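Local atomic coordinates of ruler protein (Pseudomonas aeruginosa, PDB entry 5CUK), a protein that probably acts, through this C-terminal domain of the FliK hook-length control family and the rest of the protein, as a molecular ruler sensing type III secretion needle length. Residues G68-A71 against L72-A76. Numbering follows the deposited sequence.
Sequences GSLA and LLQQA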
# COMPACT_ATOMS: atom_id res chain seq x y z
N GLY A 68 -0.42 12.61 -10.52
CA GLY A 68 -0.66 13.53 -9.43
C GLY A 68 -0.95 12.86 -8.10
O GLY A 68 -0.46 13.32 -7.06
N SER A 69 -1.73 11.79 -8.10
CA SER A 69 -1.91 11.00 -6.89
C SER A 69 -0.54 10.49 -6.43
O SER A 69 -0.22 10.49 -5.23
CB SER A 69 -2.87 9.84 -7.11
OG SER A 69 -4.16 10.32 -7.45
N LEU A 70 0.30 10.10 -7.38
CA LEU A 70 1.65 9.65 -7.02
C LEU A 70 2.38 10.72 -6.23
O LEU A 70 2.94 10.43 -5.18
CB LEU A 70 2.47 9.26 -8.25
CG LEU A 70 3.20 7.93 -8.06
CD1 LEU A 70 2.34 7.01 -7.21
CD2 LEU A 70 3.59 7.26 -9.38
N ALA A 71 2.35 11.95 -6.74
CA ALA A 71 3.09 13.02 -6.11
C ALA A 71 2.64 13.17 -4.66
O ALA A 71 3.45 13.41 -3.78
CB ALA A 71 2.90 14.33 -6.86
N LEU A 72 1.35 13.02 -4.42
CA LEU A 72 0.84 13.11 -3.07
C LEU A 72 1.36 11.95 -2.23
O LEU A 72 1.67 12.12 -1.05
CB LEU A 72 -0.67 13.13 -3.08
CG LEU A 72 -1.32 14.39 -3.66
CD1 LEU A 72 -2.82 14.23 -3.67
CD2 LEU A 72 -0.91 15.58 -2.84
N LEU A 73 1.46 10.76 -2.84
CA LEU A 73 1.94 9.61 -2.07
C LEU A 73 3.41 9.79 -1.69
O LEU A 73 3.79 9.56 -0.54
CB LEU A 73 1.74 8.31 -2.87
CG LEU A 73 0.27 7.99 -3.19
CD1 LEU A 73 0.17 6.80 -4.16
CD2 LEU A 73 -0.49 7.72 -1.91
N GLN A 74 4.23 10.24 -2.65
CA GLN A 74 5.66 10.43 -2.41
C GLN A 74 5.90 11.52 -1.39
O GLN A 74 6.80 11.40 -0.56
CB GLN A 74 6.39 10.76 -3.70
CG GLN A 74 5.79 10.05 -4.91
CD GLN A 74 6.83 9.56 -5.90
OE1 GLN A 74 7.57 8.62 -5.60
NE2 GLN A 74 6.87 10.17 -7.09
N GLN A 75 5.09 12.59 -1.44
CA GLN A 75 5.21 13.65 -0.44
C GLN A 75 4.87 13.10 0.94
O GLN A 75 5.36 13.59 1.95
CB GLN A 75 4.31 14.84 -0.77
CG GLN A 75 4.70 15.54 -2.03
CD GLN A 75 3.83 16.74 -2.31
OE1 GLN A 75 3.13 17.26 -1.43
NE2 GLN A 75 3.83 17.17 -3.57
N ALA A 76 4.02 12.08 0.96
CA ALA A 76 3.60 11.46 2.21
C ALA A 76 4.27 10.08 2.45
O ALA A 76 3.83 9.33 3.32
CB ALA A 76 2.11 11.31 2.23
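Leu73 meets Ser69 and Leu70 one turn back along the same short helix, and its side chain is worth following outward. At its root, CB rests 3.8 Å from Ser69 O. CG turns back toward the start of the helix, because chi1 of -62° sets it anti to its own carbonyl carbon and beside the backbone N; there it lies 3.3 Å from Ser69 O. That oxygen already accepts the Leu73 amide, N to O 2.9 Å, so backbone and side chain of one leucine both crowd the same carbonyl. At the tip, CD1 reaches Leu70 CD1 at 3.7 Å, a methyl-to-methyl contact between two side chains that run at a slant to each other.

Around this pair the main chain is regular alpha-helix. Leu72 N donates to Gly68 O at 3.2 Å, and Leu72 CG sits 3.7 Å from that same oxygen. A turn's step further on, Gln75 N bonds to Ala71 O at 3.0 Å. The helical run ends at Ala76, whose amide makes weak bonds back to the carbonyls of Leu72 and Leu73 and which also stands at the N-cap of helix 77-87.

Leu70 and Leu73 face the sheet, touching Ala65 of strand 59-65 and Phe97 of strand 93-99, and Leu73 also meets Ile63, whereas Gln74 and Gln75 are exposed. Ser69 OG hydrogen-bonds to Leu45 O, in the loop between strands 35-42 and 46-54, and to Ser66 OG just ahead of the helix. Helix 67-75 is thereby the first helix of a beta-alpha-beta crossover between the parallel neighbours 59-65 and 93-99, with helix 77-87 as the second.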